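Local structure of beta-mannosidase (Trichoderma harzianum, 4CVU) at residues S178-F183 with N187-R192; L650-Y655 with S669-A674; N372-F375 with H380-Y383. The protein probably hydrolyses terminal, non-reducing beta-D-mannose residues from mannosides and oligosaccharides, as a fungal beta-mannosidase of glycoside hydrolase family 2. One frame throughout, in Å; residues are numbered along the deposited sequence.

How the contacts relate
The three contacts are spread widely through a multidomain chain: their centres lie 34 to 37 Å apart, and the nearest atoms of any two are still about 19 to 22 Å from each other. They follow one another in series, contact 1 first, then contact 3, then contact 2. Contact 1 belongs to the long loop between helix 159-168 and strand 215-221. Contact 3 joins the strands of the hairpin 374-377 and 380-389, and contact 2 packs helix 638-655 against helix 664-692, which also reaches Tyr-383 of contact 3. The contacts therefore pack separate parts of the molecule: the galactose-binding-domain-like region, the strands of the probable catalytic barrel, and a helix pair bordered by attached sugars.

Contact 1: residues S178-F183 with N187-R192. With NAG (2-acetamido-2-deoxy-beta-D-glucopyranose), chain L; NAG (2-acetamido-2-deoxy-beta-D-glucopyranose), chain J.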
loop_
_atom_site.group_PDB
_atom_site.type_symbol
_atom_site.label_atom_id
_atom_site.label_comp_id
_atom_site.label_asym_id
_atom_site.label_seq_id
_atom_site.Cartn_x
_atom_site.Cartn_y
_atom_site.Cartn_z
ATOM N N SER A 178 -7.668 9.264 36.697
ATOM C CA SER A 178 -7.419 7.839 36.543
ATOM C C SER A 178 -8.692 7.043 36.199
ATOM O O SER A 178 -8.616 5.994 35.568
ATOM C CB SER A 178 -6.720 7.261 37.790
ATOM O OG SER A 178 -7.537 7.339 38.932
ATOM N N VAL A 179 -9.851 7.566 36.602
ATOM C CA VAL A 179 -11.140 6.929 36.354
ATOM C C VAL A 179 -11.629 7.181 34.911
ATOM O O VAL A 179 -12.239 6.301 34.317
ATOM C CB VAL A 179 -12.190 7.387 37.383
ATOM C CG1 VAL A 179 -13.575 6.863 37.053
ATOM C CG2 VAL A 179 -11.808 6.924 38.798
ATOM N N VAL A 180 -11.360 8.355 34.360
ATOM C CA VAL A 180 -11.826 8.717 32.997
ATOM C C VAL A 180 -10.665 8.842 31.992
ATOM O O VAL A 180 -10.783 9.458 30.941
ATOM C CB VAL A 180 -12.657 10.027 33.031
ATOM C CG1 VAL A 180 -13.926 9.815 33.841
ATOM C CG2 VAL A 180 -11.855 11.193 33.595
ATOM N N TYR A 181 -9.529 8.268 32.345
ATOM C CA TYR A 181 -8.355 8.238 31.490
ATOM C C TYR A 181 -8.725 7.728 30.112
ATOM O O TYR A 181 -9.300 6.647 29.999
ATOM C CB TYR A 181 -7.326 7.310 32.113
ATOM C CG TYR A 181 -6.048 7.184 31.326
ATOM C CD1 TYR A 181 -5.201 8.254 31.163
ATOM C CD2 TYR A 181 -5.680 5.966 30.772
ATOM C CE1 TYR A 181 -4.010 8.135 30.446
ATOM C CE2 TYR A 181 -4.514 5.842 30.043
ATOM C CZ TYR A 181 -3.691 6.925 29.895
ATOM O OH TYR A 181 -2.529 6.743 29.191
ATOM N N PRO A 182 -8.445 8.499 29.063
ATOM C CA PRO A 182 -8.878 8.034 27.747
ATOM C C PRO A 182 -7.948 7.016 27.083
ATOM O O PRO A 182 -6.859 6.732 27.600
ATOM C CB PRO A 182 -8.869 9.299 26.899
ATOM C CG PRO A 182 -7.915 10.232 27.555
ATOM C CD PRO A 182 -7.688 9.765 28.984
ATOM N N PHE A 183 -8.403 6.503 25.933
ATOM C CA PHE A 183 -7.592 5.714 25.021
ATOM C C PHE A 183 -7.081 6.706 24.005
ATOM O O PHE A 183 -5.873 6.979 23.930
ATOM C CB PHE A 183 -8.421 4.584 24.364
ATOM C CG PHE A 183 -8.707 3.418 25.285
ATOM C CD1 PHE A 183 -7.779 2.412 25.448
ATOM C CD2 PHE A 183 -9.898 3.332 25.980
ATOM C CE1 PHE A 183 -8.031 1.338 26.287
ATOM C CE2 PHE A 183 -10.153 2.266 26.838
ATOM C CZ PHE A 183 -9.222 1.276 26.981
ATOM N N ASN A 187 -13.686 11.955 27.468
ATOM C CA ASN A 187 -15.086 12.254 27.746
ATOM C C ASN A 187 -16.165 11.296 27.264
ATOM O O ASN A 187 -17.319 11.661 27.312
ATOM C CB ASN A 187 -15.451 13.699 27.346
ATOM C CG ASN A 187 -14.644 14.733 28.084
ATOM O OD1 ASN A 187 -14.460 14.664 29.289
ATOM N ND2 ASN A 187 -14.093 15.630 27.356
ATOM N N ARG A 188 -15.799 10.075 26.862
ATOM C CA ARG A 188 -16.720 9.105 26.283
ATOM C C ARG A 188 -17.843 8.672 27.231
ATOM O O ARG A 188 -18.862 8.195 26.815
ATOM C CB ARG A 188 -15.970 7.877 25.760
ATOM C CG ARG A 188 -15.472 6.923 26.806
ATOM C CD ARG A 188 -14.469 5.868 26.299
ATOM N NE ARG A 188 -13.678 5.255 27.374
ATOM C CZ ARG A 188 -14.075 4.201 28.071
ATOM N NH1 ARG A 188 -15.228 3.701 27.835
ATOM N NH2 ARG A 188 -13.336 3.650 29.024
ATOM N N GLN A 189 -17.632 8.843 28.533
ATOM C CA GLN A 189 -18.635 8.423 29.502
ATOM C C GLN A 189 -19.965 9.193 29.329
ATOM O O GLN A 189 -21.019 8.741 29.798
ATOM C CB GLN A 189 -18.081 8.576 30.931
ATOM C CG GLN A 189 -17.941 10.001 31.467
ATOM C CD GLN A 189 -16.613 10.650 31.149
ATOM O OE1 GLN A 189 -15.951 10.314 30.147
ATOM N NE2 GLN A 189 -16.229 11.646 31.975
ATOM N N TRP A 190 -19.902 10.348 28.664
ATOM C CA TRP A 190 -21.067 11.249 28.519
ATOM C C TRP A 190 -21.960 10.906 27.339
ATOM O O TRP A 190 -23.023 11.480 27.197
ATOM C CB TRP A 190 -20.616 12.739 28.418
ATOM C CG TRP A 190 -20.234 13.242 29.741
ATOM C CD1 TRP A 190 -18.977 13.498 30.193
ATOM C CD2 TRP A 190 -21.109 13.459 30.840
ATOM N NE1 TRP A 190 -19.009 13.891 31.508
ATOM C CE2 TRP A 190 -20.313 13.870 31.929
ATOM C CE3 TRP A 190 -22.503 13.382 31.005
ATOM C CZ2 TRP A 190 -20.864 14.188 33.171
ATOM C CZ3 TRP A 190 -23.051 13.713 32.238
ATOM C CH2 TRP A 190 -22.233 14.104 33.303
ATOM N N VAL A 191 -21.550 9.958 26.501
ATOM C CA VAL A 191 -22.334 9.665 25.289
ATOM C C VAL A 191 -22.710 8.198 25.172
ATOM O O VAL A 191 -21.871 7.327 25.312
ATOM C CB VAL A 191 -21.644 10.172 24.018
ATOM C CG1 VAL A 191 -20.219 9.625 23.890
ATOM C CG2 VAL A 191 -22.463 9.807 22.787
ATOM N N ARG A 192 -23.977 7.930 24.891
ATOM C CA ARG A 192 -24.435 6.581 24.612
ATOM C C ARG A 192 -24.119 6.218 23.155
ATOM O O ARG A 192 -24.985 6.250 22.268
ATOM C CB ARG A 192 -25.936 6.473 24.913
ATOM C CG ARG A 192 -26.290 6.812 26.333
ATOM C CD ARG A 192 -25.466 6.050 27.326
ATOM N NE ARG A 192 -25.423 4.632 26.968
ATOM C CZ ARG A 192 -24.393 3.811 27.163
ATOM N NH1 ARG A 192 -23.261 4.225 27.731
ATOM N NH2 ARG A 192 -24.495 2.534 26.802
HETATM C C1 NAG L . 0.771 6.662 28.003
HETATM C C2 NAG L . 1.389 6.165 29.280
HETATM C C3 NAG L . 1.016 7.105 30.415
HETATM C C4 NAG L . 1.431 8.523 30.018
HETATM C C5 NAG L . 0.834 8.892 28.656
HETATM C C6 NAG L . 1.236 10.281 28.175
HETATM C C7 NAG L . 1.696 3.826 29.987
HETATM C C8 NAG L . 1.060 2.465 30.161
HETATM N N2 NAG L . 0.929 4.807 29.508
HETATM O O3 NAG L . 1.661 6.643 31.604
HETATM O O4 NAG L . 1.013 9.486 30.977
HETATM O O5 NAG L . 1.278 7.953 27.699
HETATM O O6 NAG L . 2.640 10.347 28.128
HETATM O O7 NAG L . 2.878 3.957 30.277
HETATM C C1 NAG J . -13.512 18.348 31.627
HETATM C C2 NAG J . -12.084 18.547 31.152
HETATM C C3 NAG J . -11.128 19.050 32.219
HETATM C C4 NAG J . -11.701 20.221 33.023
HETATM C C5 NAG J . -13.162 19.979 33.393
HETATM C C6 NAG J . -13.775 21.224 34.052
HETATM C C7 NAG J . -11.292 17.162 29.335
HETATM C C8 NAG J . -10.736 15.818 28.973
HETATM N N2 NAG J . -11.559 17.305 30.632
HETATM O O3 NAG J . -9.957 19.450 31.537
HETATM O O4 NAG J . -10.955 20.320 34.217
HETATM O O5 NAG J . -13.927 19.567 32.255
HETATM O O6 NAG J . -14.873 21.730 33.311
HETATM O O7 NAG J . -11.484 18.029 28.459
HETATM O O HOH W 1 -12.333 11.613 29.653
HETATM O O HOH W 2 -12.008 7.293 28.933
HETATM O O HOH W 3 -10.846 4.131 29.220
#
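The Phe-183 ring and the Arg-188 guanidinium meet obliquely, their planes 49° apart, with Arg-188 NH2 lying near the ring plane at the edge, 4.1 Å from Phe-183 CE2. Another ring, that of Trp-200, stacks on Phe-183. At the guanidinium edge, in its plane, sits a water that accepts from Arg-188 NH2 at 2.5 Å and donates to Tyr-181 O. A second water accepts from Arg-188 NE at 3.1 Å and donates to the same carbonyl, so two water bridges converge on Tyr-181 O and should limit rotation of the guanidinium. Arg-188 NH1 is hydrogen-bonded to Ser-450 O, outside the two segments. The arginine chain runs extended from CG to NE, which carries its charged end across to the segment 178-183.

The amide of Gln-189 supplies the other direct contact. Its chain bends at chi2 (-89°) and brings NE2 to 3.5 Å from Val-180 CG1, a van der Waals approach of an amide nitrogen to a methyl. Beside it a third water links the backbones, donating to Val-180 O and accepting from Asn-187 N at 2.6 Å. Asn-187 ND2 is hydrogen-bonded to Asn-164 OD1, while its amide group lies beside the acetamido group of one N-acetylglucosamine; Tyr-181 OH comes 3.5 Å from C1 of another.

Both segments belong to the long loop between helix 159-168 and strand 215-221, and their polar links to each other run through water. The loop includes the 3-10 segment 188-190 and lies in the galactose-binding-domain-like region typical of family 2 glycoside hydrolases.

Contact 2: residues L650-Y655 with S669-A674; sequences LAVERY and SSWCHA. With NAG (2-acetamido-2-deoxy-beta-D-glucopyranose), chain H; NAG (2-acetamido-2-deoxy-beta-D-glucopyranose), chain B.
Val-652 reaches across to the neighbouring helix, and each part of its side chain finds a partner there. Its CB already lies 4.0 Å from Trp-671 CZ3. Beyond it, CG1 stands anti to the backbone N (chi1 172°) and fits between two residues about one helical turn apart, 3.9 Å from Trp-671 CZ3 and 3.8 Å from Ala-674 CB. The other branch lies over Ala-674, with Val-652 CG2 3.7 Å from Ala-674 C and also against the alanine CB. The small alanine lets the valine approach the helix backbone, and Thr-675 continues this surface.

The Trp-671 indole meets Val-652 obliquely through the benzo end of its ring, while Glu-653 CG comes to its edge near the ring plane, 4.4 Å from CH2. On one indole face lies C6 of an N-acetylglucosamine, 3.4 Å above the plane and offset toward the rim. At the pyrrole end, NE1 is hydrogen-bonded to Pro-659 O. Glu-653 runs on, extended beyond CG, to a different N-acetylglucosamine, whose O6 donates to Glu-653 OE2 at 2.7 Å. With an alanine in place of Trp-671, a gap is likely to open beside Val-652 CG1, and the sugar would probably lose the ring face at its C6, and Pro-659 O its indole donor.

Helices 638-655 and 664-692 cross here almost at right angles, their local axes 10.4 Å apart at an angle of 82°. The arrangement is an apolar helix-helix packing, bordered by sugars of the enzyme's own N-glycosylation.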
loop_
_atom_site.group_PDB
_atom_site.type_symbol
_atom_site.label_atom_id
_atom_site.label_comp_id
_atom_site.label_asym_id
_atom_site.label_seq_id
_atom_site.Cartn_x
_atom_site.Cartn_y
_atom_site.Cartn_z
ATOM N N LEU A 650 10.611 -9.502 23.836
ATOM C CA LEU A 650 11.179 -10.236 24.954
ATOM C C LEU A 650 10.652 -11.692 25.063
ATOM O O LEU A 650 11.405 -12.628 25.410
ATOM C CB LEU A 650 10.932 -9.501 26.252
ATOM C CG LEU A 650 11.665 -8.181 26.542
ATOM C CD1 LEU A 650 11.270 -7.647 27.910
ATOM C CD2 LEU A 650 13.186 -8.331 26.454
ATOM N N ALA A 651 9.353 -11.853 24.790
ATOM C CA ALA A 651 8.714 -13.144 24.770
ATOM C C ALA A 651 9.430 -14.103 23.819
ATOM O O ALA A 651 9.788 -15.207 24.211
ATOM C CB ALA A 651 7.243 -13.001 24.392
ATOM N N VAL A 652 9.600 -13.675 22.566
ATOM C CA VAL A 652 10.301 -14.445 21.585
ATOM C C VAL A 652 11.746 -14.732 22.009
ATOM O O VAL A 652 12.179 -15.855 21.933
ATOM C CB VAL A 652 10.339 -13.741 20.206
ATOM C CG1 VAL A 652 11.246 -14.502 19.277
ATOM C CG2 VAL A 652 8.956 -13.643 19.603
ATOM N N GLU A 653 12.466 -13.702 22.459
ATOM C CA GLU A 653 13.881 -13.838 22.742
ATOM C C GLU A 653 14.083 -14.830 23.860
ATOM O O GLU A 653 15.038 -15.565 23.851
ATOM C CB GLU A 653 14.539 -12.508 23.109
ATOM C CG GLU A 653 14.731 -11.560 21.933
ATOM C CD GLU A 653 15.154 -10.166 22.353
ATOM O OE1 GLU A 653 15.145 -9.829 23.565
ATOM O OE2 GLU A 653 15.529 -9.416 21.451
ATOM N N ARG A 654 13.143 -14.875 24.787
ATOM C CA ARG A 654 13.290 -15.742 25.968
ATOM C C ARG A 654 13.027 -17.209 25.662
ATOM O O ARG A 654 13.632 -18.071 26.298
ATOM C CB ARG A 654 12.376 -15.292 27.083
ATOM C CG ARG A 654 12.524 -16.112 28.361
ATOM C CD ARG A 654 11.590 -15.603 29.456
ATOM N NE ARG A 654 12.084 -14.396 30.118
ATOM C CZ ARG A 654 12.902 -14.381 31.184
ATOM N NH1 ARG A 654 13.356 -15.498 31.728
ATOM N NH2 ARG A 654 13.281 -13.221 31.695
ATOM N N TYR A 655 12.176 -17.483 24.663
ATOM C CA TYR A 655 11.652 -18.829 24.454
ATOM C C TYR A 655 11.828 -19.442 23.070
ATOM O O TYR A 655 11.930 -20.676 22.969
ATOM C CB TYR A 655 10.154 -18.867 24.813
ATOM C CG TYR A 655 9.885 -18.626 26.274
ATOM C CD1 TYR A 655 10.209 -19.583 27.240
ATOM C CD2 TYR A 655 9.306 -17.454 26.695
ATOM C CE1 TYR A 655 9.941 -19.359 28.586
ATOM C CE2 TYR A 655 9.053 -17.221 28.025
ATOM C CZ TYR A 655 9.377 -18.163 28.967
ATOM O OH TYR A 655 9.103 -17.907 30.281
ATOM N N SER A 669 8.246 -11.188 8.239
ATOM C CA SER A 669 7.291 -12.261 8.286
ATOM C C SER A 669 7.602 -13.298 9.376
ATOM O O SER A 669 6.684 -13.841 10.013
ATOM C CB SER A 669 7.295 -13.044 7.037
ATOM O OG SER A 669 6.248 -13.971 7.149
ATOM N N SER A 670 8.873 -13.631 9.489
ATOM C CA SER A 670 9.333 -14.676 10.412
ATOM C C SER A 670 9.276 -14.220 11.855
ATOM O O SER A 670 9.000 -15.042 12.752
ATOM C CB SER A 670 10.773 -15.073 10.125
ATOM O OG SER A 670 10.865 -16.089 9.191
ATOM N N TRP A 671 9.607 -12.959 12.107
ATOM C CA TRP A 671 9.422 -12.387 13.462
ATOM C C TRP A 671 7.922 -12.350 13.804
ATOM O O TRP A 671 7.534 -12.617 14.905
ATOM C CB TRP A 671 10.077 -10.967 13.597
ATOM C CG TRP A 671 11.471 -11.027 14.069
ATOM C CD1 TRP A 671 12.609 -11.186 13.324
ATOM C CD2 TRP A 671 11.889 -11.029 15.436
ATOM N NE1 TRP A 671 13.699 -11.251 14.154
ATOM C CE2 TRP A 671 13.280 -11.188 15.451
ATOM C CE3 TRP A 671 11.206 -10.935 16.649
ATOM C CZ2 TRP A 671 14.016 -11.221 16.630
ATOM C CZ3 TRP A 671 11.928 -10.967 17.829
ATOM C CH2 TRP A 671 13.319 -11.098 17.812
ATOM N N CYS A 672 7.064 -11.975 12.869
ATOM C CA CYS A 672 5.633 -12.018 13.154
ATOM C C CYS A 672 5.133 -13.410 13.625
ATOM O O CYS A 672 4.263 -13.499 14.475
ATOM C CB CYS A 672 4.807 -11.550 11.930
ATOM S SG CYS A 672 4.939 -9.765 11.648
ATOM N N HIS A 673 5.671 -14.475 13.037
ATOM C CA HIS A 673 5.249 -15.843 13.297
ATOM C C HIS A 673 5.764 -16.318 14.657
ATOM O O HIS A 673 5.028 -16.973 15.384
ATOM C CB HIS A 673 5.764 -16.727 12.178
ATOM C CG HIS A 673 5.365 -18.156 12.288
ATOM N ND1 HIS A 673 4.060 -18.557 12.292
ATOM C CD2 HIS A 673 6.100 -19.283 12.379
ATOM C CE1 HIS A 673 3.995 -19.870 12.396
ATOM N NE2 HIS A 673 5.221 -20.336 12.436
ATOM N N ALA A 674 6.985 -15.941 15.032
ATOM C CA ALA A 674 7.490 -16.292 16.397
ATOM C C ALA A 674 6.656 -15.719 17.531
ATOM O O ALA A 674 6.493 -16.386 18.582
ATOM C CB ALA A 674 8.958 -15.893 16.553
HETATM C C1 NAG H . 15.927 -9.269 11.519
HETATM C C2 NAG H . 17.292 -8.574 11.303
HETATM C C3 NAG H . 18.064 -8.334 12.596
HETATM C C4 NAG H . 17.156 -7.671 13.612
HETATM C C5 NAG H . 15.907 -8.533 13.813
HETATM C C6 NAG H . 14.933 -7.903 14.821
HETATM C C7 NAG H . 18.520 -8.801 9.227
HETATM C C8 NAG H . 19.464 -9.604 8.369
HETATM N N2 NAG H . 18.159 -9.294 10.403
HETATM O O3 NAG H . 19.150 -7.477 12.310
HETATM O O4 NAG H . 17.848 -7.539 14.837
HETATM O O5 NAG H . 15.239 -8.682 12.588
HETATM O O6 NAG H . 14.554 -6.605 14.413
HETATM O O7 NAG H . 18.118 -7.720 8.839
HETATM C C1 NAG B . 14.585 -3.328 23.147
HETATM C C2 NAG B . 14.532 -2.832 24.590
HETATM C C3 NAG B . 15.734 -3.257 25.392
HETATM C C4 NAG B . 15.946 -4.750 25.261
HETATM C C5 NAG B . 16.029 -5.116 23.791
HETATM C C6 NAG B . 16.167 -6.629 23.623
HETATM C C7 NAG B . 13.495 -0.700 25.226
HETATM C C8 NAG B . 13.539 0.791 25.073
HETATM N N2 NAG B . 14.447 -1.391 24.580
HETATM O O3 NAG B . 15.475 -2.963 26.734
HETATM O O4 NAG B . 17.132 -5.125 25.928
HETATM O O5 NAG B . 14.850 -4.713 23.113
HETATM O O6 NAG B . 16.032 -6.930 22.255
HETATM O O7 NAG B . 12.625 -1.210 25.937
#

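Contact 3: residues N372-F375 with H380-Y383. With CD (cadmium ion), chain U.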
loop_
_atom_site.group_PDB
_atom_site.type_symbol
_atom_site.label_atom_id
_atom_site.label_comp_id
_atom_site.label_asym_id
_atom_site.label_seq_id
_atom_site.Cartn_x
_atom_site.Cartn_y
_atom_site.Cartn_z
ATOM N N ASN A 372 -20.252 -19.341 43.324
ATOM C CA ASN A 372 -20.167 -19.986 42.071
ATOM C C ASN A 372 -19.870 -18.934 41.061
ATOM O O ASN A 372 -20.001 -17.748 41.351
ATOM C CB ASN A 372 -21.521 -20.567 41.729
ATOM C CG ASN A 372 -21.806 -21.828 42.470
ATOM O OD1 ASN A 372 -21.394 -22.895 42.070
ATOM N ND2 ASN A 372 -22.540 -21.707 43.529
ATOM N N TRP A 373 -19.465 -19.372 39.889
ATOM C CA TRP A 373 -19.527 -18.592 38.644
ATOM C C TRP A 373 -19.527 -19.614 37.524
ATOM O O TRP A 373 -18.492 -19.978 37.063
ATOM C CB TRP A 373 -18.352 -17.614 38.507
ATOM C CG TRP A 373 -18.483 -16.647 37.409
ATOM C CD1 TRP A 373 -18.459 -16.896 36.074
ATOM C CD2 TRP A 373 -18.699 -15.229 37.544
ATOM N NE1 TRP A 373 -18.627 -15.726 35.373
ATOM C CE2 TRP A 373 -18.791 -14.691 36.250
ATOM C CE3 TRP A 373 -18.835 -14.386 38.622
ATOM C CZ2 TRP A 373 -19.020 -13.360 36.016
ATOM C CZ3 TRP A 373 -19.083 -13.049 38.406
ATOM C CH2 TRP A 373 -19.160 -12.536 37.081
ATOM N N HIS A 374 -20.699 -20.078 37.130
ATOM C CA HIS A 374 -20.845 -21.033 36.059
ATOM C C HIS A 374 -22.206 -20.972 35.368
ATOM O O HIS A 374 -23.096 -20.308 35.803
ATOM C CB HIS A 374 -20.513 -22.467 36.495
ATOM C CG HIS A 374 -21.534 -23.095 37.383
ATOM N ND1 HIS A 374 -21.468 -23.030 38.755
ATOM C CD2 HIS A 374 -22.640 -23.809 37.092
ATOM C CE1 HIS A 374 -22.489 -23.672 39.267
ATOM N NE2 HIS A 374 -23.216 -24.154 38.281
ATOM N N PHE A 375 -22.320 -21.722 34.289
ATOM C CA PHE A 375 -23.512 -21.770 33.500
ATOM C C PHE A 375 -24.141 -23.172 33.557
ATOM O O PHE A 375 -23.421 -24.155 33.686
ATOM C CB PHE A 375 -23.167 -21.389 32.071
ATOM C CG PHE A 375 -22.878 -19.928 31.875
ATOM C CD1 PHE A 375 -21.606 -19.413 32.075
ATOM C CD2 PHE A 375 -23.887 -19.060 31.461
ATOM C CE1 PHE A 375 -21.369 -18.081 31.868
ATOM C CE2 PHE A 375 -23.639 -17.727 31.244
ATOM C CZ PHE A 375 -22.398 -17.234 31.466
ATOM N N HIS A 380 -28.266 -28.801 33.318
ATOM C CA HIS A 380 -26.938 -29.449 33.340
ATOM C C HIS A 380 -25.813 -28.424 33.333
ATOM O O HIS A 380 -25.782 -27.538 32.483
ATOM C CB HIS A 380 -26.742 -30.381 32.147
ATOM C CG HIS A 380 -27.834 -31.398 31.986
ATOM N ND1 HIS A 380 -29.064 -31.092 31.433
ATOM C CD2 HIS A 380 -27.880 -32.715 32.291
ATOM C CE1 HIS A 380 -29.812 -32.182 31.396
ATOM N NE2 HIS A 380 -29.123 -33.176 31.922
ATOM N N GLU A 381 -24.915 -28.540 34.307
ATOM C CA GLU A 381 -23.602 -27.889 34.250
ATOM C C GLU A 381 -22.855 -28.263 32.983
ATOM O O GLU A 381 -22.920 -29.413 32.530
ATOM C CB GLU A 381 -22.757 -28.360 35.435
ATOM C CG GLU A 381 -23.132 -27.679 36.698
ATOM C CD GLU A 381 -22.382 -28.200 37.914
ATOM O OE1 GLU A 381 -21.323 -28.821 37.823
ATOM O OE2 GLU A 381 -22.868 -27.939 38.995
ATOM N N PHE A 382 -22.107 -27.311 32.412
ATOM C CA PHE A 382 -21.204 -27.647 31.328
ATOM C C PHE A 382 -19.936 -26.798 31.408
ATOM O O PHE A 382 -19.960 -25.701 32.000
ATOM C CB PHE A 382 -21.896 -27.453 29.976
ATOM C CG PHE A 382 -22.259 -26.026 29.700
ATOM C CD1 PHE A 382 -23.449 -25.510 30.143
ATOM C CD2 PHE A 382 -21.362 -25.188 29.033
ATOM C CE1 PHE A 382 -23.767 -24.186 29.910
ATOM C CE2 PHE A 382 -21.681 -23.868 28.790
ATOM C CZ PHE A 382 -22.879 -23.360 29.235
ATOM N N TYR A 383 -18.850 -27.297 30.824
ATOM C CA TYR A 383 -17.609 -26.529 30.752
ATOM C C TYR A 383 -17.693 -25.559 29.558
ATOM O O TYR A 383 -17.779 -26.025 28.419
ATOM C CB TYR A 383 -16.379 -27.432 30.566
ATOM C CG TYR A 383 -15.116 -26.690 30.951
ATOM C CD1 TYR A 383 -14.481 -25.851 30.052
ATOM C CD2 TYR A 383 -14.614 -26.771 32.241
ATOM C CE1 TYR A 383 -13.359 -25.121 30.412
ATOM C CE2 TYR A 383 -13.493 -26.048 32.610
ATOM C CZ TYR A 383 -12.874 -25.213 31.693
ATOM O OH TYR A 383 -11.770 -24.459 32.036
HETATM CD CD CD U . -21.395 -28.581 40.528
HETATM O O HOH W 4 -20.055 -22.977 32.908
HETATM O O HOH W 5 -20.078 -30.568 40.981
HETATM O O HOH W 6 -19.993 -26.492 40.605
HETATM O O HOH W 7 -23.099 -28.547 42.473
#
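Phe-382 and Phe-375 form the tight side of this contact. The Phe-382 ring comes in obliquely, placing CZ 3.5 Å from Phe-375 CB and CE1 almost as near, so the ring packs against the CB of Phe-375. With CG between the backbone N and the carbonyl carbon (chi1 65°), Phe-382 swings its ring toward the opposite segment. Phe-382 CD1 also lies 3.8 Å from Phe-375 O; this buried carbonyl has no polar partner in the model. The neighbouring amide is better provided for: Phe-375 N gives its hydrogen to a water at 2.9 Å, which donates in turn to Phe-382 O and thereby ties the segments together indirectly.

The other end, at the partly exposed Glu-381, is looser and faces a hydrated cadmium ion. The His-374 imidazole and the carboxylate cross with planes 64° apart, and Glu-381 CG lies 3.9 Å from His-374 NE2. That nitrogen is hydrogen-bonded to Glu-376 OE2. The glutamate chain extends beyond CG and holds the cadmium asymmetrically, through OE2 at 2.2 Å and OE1 at 2.7 Å, while three waters complete the modelled ligands. Arg-699 NH2 also binds OE1; this positive partner would probably draw on its charge and may contribute to the longer metal bond.

The hairpin of strands 374-377 and 380-389 leads into the parallel strands of what is, as in other family 2 glycoside hydrolases, the catalytic (beta/alpha)8 (TIM) barrel. Strand 351-354 pairs with 374-377, where Trp-373 and His-374 both face Ser-354 in a classic beta bulge. Phe-382 touches Leu-442 of strand 442-446 and Phe-375 reaches Cys-483 of strand 481-485, whereas Tyr-383, pointing away from the hairpin partner, touches Tyr-690 and Arg-691 of helix 664-692.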